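Sister chromatid cohesion protein (Chaetomium thermophilum, PDB 5T8V) probably acts as a cohesin loader that associates with chromatin, this chain being the C-terminal HEAT-repeat part of the protein. Local coordinates at residues L456-V470 / L601-L614. Residues are numbered along the deposited sequence; the frame is centred on the assembly and turned at random.
Sequences LGTMCAAISKLRGHV and LLRSQFCEAFGAIL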
loop_
_atom_site.group_PDB
_atom_site.type_symbol
_atom_site.label_atom_id
_atom_site.label_comp_id
_atom_site.label_asym_id
_atom_site.label_seq_id
_atom_site.Cartn_x
_atom_site.Cartn_y
_atom_site.Cartn_z
ATOM N N LEU A 456 -14.746 -2.941 -6.469
ATOM C CA LEU A 456 -14.755 -3.685 -5.217
ATOM C C LEU A 456 -14.247 -2.828 -4.068
ATOM O O LEU A 456 -14.667 -3.014 -2.922
ATOM C CB LEU A 456 -13.912 -4.956 -5.353
ATOM C CG LEU A 456 -14.536 -6.093 -6.172
ATOM C CD1 LEU A 456 -13.509 -7.176 -6.462
ATOM C CD2 LEU A 456 -15.735 -6.690 -5.453
ATOM N N GLY A 457 -13.360 -1.879 -4.356
ATOM C CA GLY A 457 -12.919 -0.938 -3.346
ATOM C C GLY A 457 -14.041 -0.053 -2.839
ATOM O O GLY A 457 -14.291 0.009 -1.631
ATOM N N THR A 458 -14.730 0.638 -3.751
ATOM C CA THR A 458 -15.806 1.534 -3.333
ATOM C C THR A 458 -16.908 0.763 -2.618
ATOM O O THR A 458 -17.455 1.234 -1.613
ATOM C CB THR A 458 -16.376 2.290 -4.538
ATOM O OG1 THR A 458 -16.962 1.362 -5.453
ATOM C CG2 THR A 458 -15.290 3.067 -5.259
ATOM N N MET A 459 -17.249 -0.427 -3.119
ATOM C CA MET A 459 -18.257 -1.242 -2.448
ATOM C C MET A 459 -17.794 -1.632 -1.050
ATOM O O MET A 459 -18.571 -1.575 -0.086
ATOM C CB MET A 459 -18.571 -2.485 -3.285
ATOM C CG MET A 459 -19.423 -2.196 -4.522
ATOM S SD MET A 459 -19.916 -3.663 -5.465
ATOM C CE MET A 459 -18.346 -4.139 -6.163
ATOM N N CYS A 460 -16.524 -2.017 -0.917
ATOM C CA CYS A 460 -15.977 -2.339 0.396
ATOM C C CYS A 460 -16.129 -1.161 1.349
ATOM O O CYS A 460 -16.606 -1.316 2.481
ATOM C CB CYS A 460 -14.508 -2.738 0.254
ATOM S SG CYS A 460 -13.902 -3.786 1.571
ATOM N N ALA A 461 -15.728 0.033 0.903
ATOM C CA ALA A 461 -15.885 1.227 1.727
ATOM C C ALA A 461 -17.337 1.430 2.136
ATOM O O ALA A 461 -17.624 1.764 3.291
ATOM C CB ALA A 461 -15.369 2.451 0.973
ATOM N N ALA A 462 -18.269 1.234 1.201
ATOM C CA ALA A 462 -19.681 1.424 1.517
ATOM C C ALA A 462 -20.139 0.459 2.602
ATOM O O ALA A 462 -20.838 0.854 3.544
ATOM C CB ALA A 462 -20.523 1.251 0.254
ATOM N N ILE A 463 -19.756 -0.815 2.489
ATOM C CA ILE A 463 -20.126 -1.792 3.509
ATOM C C ILE A 463 -19.530 -1.402 4.856
ATOM O O ILE A 463 -20.200 -1.476 5.894
ATOM C CB ILE A 463 -19.681 -3.202 3.083
ATOM C CG1 ILE A 463 -20.382 -3.610 1.781
ATOM C CG2 ILE A 463 -19.985 -4.209 4.181
ATOM C CD1 ILE A 463 -19.801 -4.848 1.128
ATOM N N SER A 464 -18.260 -0.991 4.864
ATOM C CA SER A 464 -17.621 -0.577 6.109
ATOM C C SER A 464 -18.390 0.566 6.761
ATOM O O SER A 464 -18.657 0.547 7.971
ATOM C CB SER A 464 -16.175 -0.168 5.835
ATOM O OG SER A 464 -15.500 0.162 7.036
ATOM N N LYS A 465 -18.761 1.572 5.967
ATOM C CA LYS A 465 -19.546 2.681 6.495
ATOM C C LYS A 465 -20.879 2.198 7.050
ATOM O O LYS A 465 -21.320 2.659 8.109
ATOM C CB LYS A 465 -19.759 3.733 5.408
ATOM C CG LYS A 465 -20.944 4.644 5.665
ATOM C CD LYS A 465 -20.882 5.915 4.841
ATOM C CE LYS A 465 -22.215 6.645 4.872
ATOM N NZ LYS A 465 -22.823 6.660 6.241
ATOM N N LEU A 466 -21.534 1.265 6.357
ATOM C CA LEU A 466 -22.805 0.748 6.857
ATOM C C LEU A 466 -22.626 0.068 8.208
ATOM O O LEU A 466 -23.436 0.263 9.122
ATOM C CB LEU A 466 -23.417 -0.219 5.845
ATOM C CG LEU A 466 -24.738 -0.869 6.262
ATOM C CD1 LEU A 466 -25.699 -0.916 5.097
ATOM C CD2 LEU A 466 -24.503 -2.266 6.787
ATOM N N ARG A 467 -21.569 -0.732 8.357
ATOM C CA ARG A 467 -21.338 -1.429 9.618
ATOM C C ARG A 467 -21.065 -0.441 10.746
ATOM O O ARG A 467 -21.616 -0.566 11.849
ATOM C CB ARG A 467 -20.180 -2.413 9.456
ATOM C CG ARG A 467 -20.546 -3.632 8.625
ATOM C CD ARG A 467 -19.336 -4.258 7.961
ATOM N NE ARG A 467 -18.258 -4.501 8.911
ATOM C CZ ARG A 467 -18.270 -5.458 9.832
ATOM N NH1 ARG A 467 -19.317 -6.268 9.942
ATOM N NH2 ARG A 467 -17.235 -5.600 10.652
ATOM N N GLY A 468 -20.221 0.559 10.485
ATOM C CA GLY A 468 -19.992 1.590 11.483
ATOM C C GLY A 468 -21.275 2.290 11.883
ATOM O O GLY A 468 -21.531 2.515 13.071
ATOM N N HIS A 469 -22.108 2.633 10.898
ATOM C CA HIS A 469 -23.369 3.303 11.194
ATOM C C HIS A 469 -24.277 2.414 12.033
ATOM O O HIS A 469 -24.979 2.900 12.927
ATOM C CB HIS A 469 -24.060 3.714 9.894
ATOM C CG HIS A 469 -25.253 4.597 10.095
ATOM N ND1 HIS A 469 -25.305 5.568 11.072
ATOM C CD2 HIS A 469 -26.437 4.659 9.440
ATOM C CE1 HIS A 469 -26.470 6.187 11.013
ATOM N NE2 HIS A 469 -27.175 5.656 10.030
ATOM N N VAL A 470 -24.273 1.105 11.770
ATOM C CA VAL A 470 -25.087 0.191 12.570
ATOM C C VAL A 470 -24.600 0.176 14.012
ATOM O O VAL A 470 -25.399 0.227 14.954
ATOM C CB VAL A 470 -25.078 -1.220 11.957
ATOM C CG1 VAL A 470 -25.662 -2.245 12.938
ATOM C CG2 VAL A 470 -25.871 -1.232 10.660
ATOM N N LEU A 601 -29.554 -5.771 6.029
ATOM C CA LEU A 601 -28.501 -5.714 5.021
ATOM C C LEU A 601 -27.248 -6.444 5.485
ATOM O O LEU A 601 -26.580 -7.104 4.681
ATOM C CB LEU A 601 -28.179 -4.259 4.680
ATOM C CG LEU A 601 -29.205 -3.519 3.819
ATOM C CD1 LEU A 601 -28.829 -2.058 3.709
ATOM C CD2 LEU A 601 -29.321 -4.139 2.427
ATOM N N LEU A 602 -26.902 -6.334 6.770
ATOM C CA LEU A 602 -25.709 -7.016 7.259
ATOM C C LEU A 602 -25.760 -8.514 7.009
ATOM O O LEU A 602 -24.707 -9.153 6.930
ATOM C CB LEU A 602 -25.514 -6.754 8.752
ATOM C CG LEU A 602 -25.112 -5.333 9.151
ATOM C CD1 LEU A 602 -25.026 -5.225 10.661
ATOM C CD2 LEU A 602 -23.791 -4.929 8.513
ATOM N N ARG A 603 -26.955 -9.087 6.879
ATOM C CA ARG A 603 -27.116 -10.501 6.584
ATOM C C ARG A 603 -27.423 -10.758 5.116
ATOM O O ARG A 603 -27.713 -11.899 4.746
ATOM C CB ARG A 603 -28.222 -11.094 7.457
ATOM C CG ARG A 603 -28.066 -10.797 8.940
ATOM C CD ARG A 603 -26.728 -11.274 9.484
ATOM N NE ARG A 603 -26.543 -12.710 9.294
ATOM C CZ ARG A 603 -25.556 -13.414 9.835
ATOM N NH1 ARG A 603 -24.661 -12.819 10.610
ATOM N NH2 ARG A 603 -25.466 -14.717 9.610
ATOM N N SER A 604 -27.374 -9.728 4.275
ATOM C CA SER A 604 -27.558 -9.913 2.847
ATOM C C SER A 604 -26.288 -10.482 2.227
ATOM O O SER A 604 -25.192 -10.367 2.778
ATOM C CB SER A 604 -27.922 -8.593 2.167
ATOM O OG SER A 604 -26.798 -7.731 2.078
ATOM N N GLN A 605 -26.449 -11.107 1.060
ATOM C CA GLN A 605 -25.304 -11.711 0.389
ATOM C C GLN A 605 -24.270 -10.664 -0.001
ATOM O O GLN A 605 -23.078 -10.974 -0.101
ATOM C CB GLN A 605 -25.773 -12.488 -0.841
ATOM C CG GLN A 605 -24.672 -13.266 -1.529
ATOM C CD GLN A 605 -25.149 -13.984 -2.775
ATOM O OE1 GLN A 605 -26.347 -14.026 -3.066
ATOM N NE2 GLN A 605 -24.207 -14.552 -3.523
ATOM N N PHE A 606 -24.698 -9.419 -0.214
ATOM C CA PHE A 606 -23.760 -8.357 -0.568
ATOM C C PHE A 606 -22.838 -8.024 0.601
ATOM O O PHE A 606 -21.612 -8.134 0.493
ATOM C CB PHE A 606 -24.530 -7.116 -1.023
ATOM C CG PHE A 606 -23.674 -5.894 -1.183
ATOM C CD1 PHE A 606 -22.670 -5.853 -2.135
ATOM C CD2 PHE A 606 -23.882 -4.780 -0.389
ATOM C CE1 PHE A 606 -21.884 -4.728 -2.285
ATOM C CE2 PHE A 606 -23.099 -3.652 -0.535
ATOM C CZ PHE A 606 -22.099 -3.626 -1.486
ATOM N N CYS A 607 -23.414 -7.618 1.734
ATOM C CA CYS A 607 -22.597 -7.200 2.869
ATOM C C CYS A 607 -21.802 -8.363 3.444
ATOM O O CYS A 607 -20.660 -8.182 3.882
ATOM C CB CYS A 607 -23.480 -6.575 3.947
ATOM S SG CYS A 607 -24.136 -4.957 3.503
ATOM N N GLU A 608 -22.383 -9.563 3.456
ATOM C CA GLU A 608 -21.681 -10.722 3.992
ATOM C C GLU A 608 -20.396 -11.027 3.235
ATOM O O GLU A 608 -19.570 -11.794 3.740
ATOM C CB GLU A 608 -22.600 -11.946 3.977
ATOM C CG GLU A 608 -23.666 -11.938 5.068
ATOM C CD GLU A 608 -24.473 -13.229 5.117
ATOM O OE1 GLU A 608 -24.393 -14.026 4.155
ATOM O OE2 GLU A 608 -25.186 -13.451 6.121
ATOM N N ALA A 609 -20.204 -10.452 2.048
ATOM C CA ALA A 609 -18.976 -10.654 1.288
ATOM C C ALA A 609 -17.833 -9.761 1.754
ATOM O O ALA A 609 -16.689 -9.983 1.335
ATOM C CB ALA A 609 -19.238 -10.406 -0.197
ATOM N N PHE A 610 -18.117 -8.778 2.612
ATOM C CA PHE A 610 -17.129 -7.828 3.114
ATOM C C PHE A 610 -15.755 -8.462 3.283
ATOM O O PHE A 610 -14.851 -8.220 2.473
ATOM C CB PHE A 610 -17.608 -7.243 4.444
ATOM C CG PHE A 610 -16.740 -6.141 4.971
ATOM C CD1 PHE A 610 -16.580 -4.968 4.257
ATOM C CD2 PHE A 610 -16.097 -6.273 6.187
ATOM C CE1 PHE A 610 -15.787 -3.949 4.742
ATOM C CE2 PHE A 610 -15.302 -5.257 6.677
ATOM C CZ PHE A 610 -15.148 -4.093 5.953
ATOM N N GLY A 611 -15.595 -9.283 4.320
ATOM C CA GLY A 611 -14.346 -9.975 4.565
ATOM C C GLY A 611 -13.661 -10.403 3.285
ATOM O O GLY A 611 -12.572 -9.915 2.963
ATOM N N ALA A 612 -14.321 -11.277 2.521
ATOM C CA ALA A 612 -13.723 -11.791 1.294
ATOM C C ALA A 612 -13.176 -10.655 0.441
ATOM O O ALA A 612 -11.973 -10.588 0.165
ATOM C CB ALA A 612 -14.752 -12.607 0.510
ATOM N N ILE A 613 -14.046 -9.725 0.041
ATOM C CA ILE A 613 -13.600 -8.696 -0.890
ATOM C C ILE A 613 -12.537 -7.824 -0.243
ATOM O O ILE A 613 -11.599 -7.378 -0.917
ATOM C CB ILE A 613 -14.796 -7.871 -1.416
ATOM C CG1 ILE A 613 -15.593 -7.253 -0.266
ATOM C CG2 ILE A 613 -15.684 -8.760 -2.290
ATOM C CD1 ILE A 613 -16.823 -6.478 -0.710
ATOM N N LEU A 614 -12.623 -7.611 1.072
ATOM C CA LEU A 614 -11.582 -6.851 1.753
ATOM C C LEU A 614 -10.217 -7.475 1.491
ATOM O O LEU A 614 -9.255 -6.779 1.145
ATOM C CB LEU A 614 -11.874 -6.777 3.252
ATOM C CG LEU A 614 -10.831 -6.053 4.110
ATOM C CD1 LEU A 614 -10.564 -4.645 3.599
ATOM C CD2 LEU A 614 -11.276 -6.017 5.567
#
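Arg467 sets its CD methylene over one face of the Phe610 ring, 13° off the ring normal, while the guanidinium tilts 28° from the ring plane and Arg467 NE lies 3.8 Å from Phe610 CE2. An arginine suits this border because CD covers the aromatic, CG lies on Leu602, and the charged end reaches toward Asp643, a long, weak ion pair. With CG anti to the backbone N (chi1 -173°), Phe610 drives its ring as a knob into the hole formed by Cys460, Ile463, Ser464 and Arg467. The Cys460 carbonyl O meets the ring edge in plane, 3.6 Å from Phe610 CE1, and Cys460 SG approaches obliquely. Replacing Phe610 with alanine would probably leave that hole unfilled and Arg467 CD without its aromatic support. Ile463, branched at CB, meets two rings: its CG2 touches Phe610 CD1 at 3.5 Å, whereas its own CD1 sits over a face of the Phe606 ring. The flexible thioether of Met459 meets the Phe606 edge, Met459 SD to Phe606 CE1 3.9 Å, a Met-aromatic contact. Ahead of the turn, Leu602 packs against Leu466 and Val470. Helix 446-474 thus docks where helices 590-602 and 610-619 join, and the fit probably rests on shape and dispersion more than polar pairing.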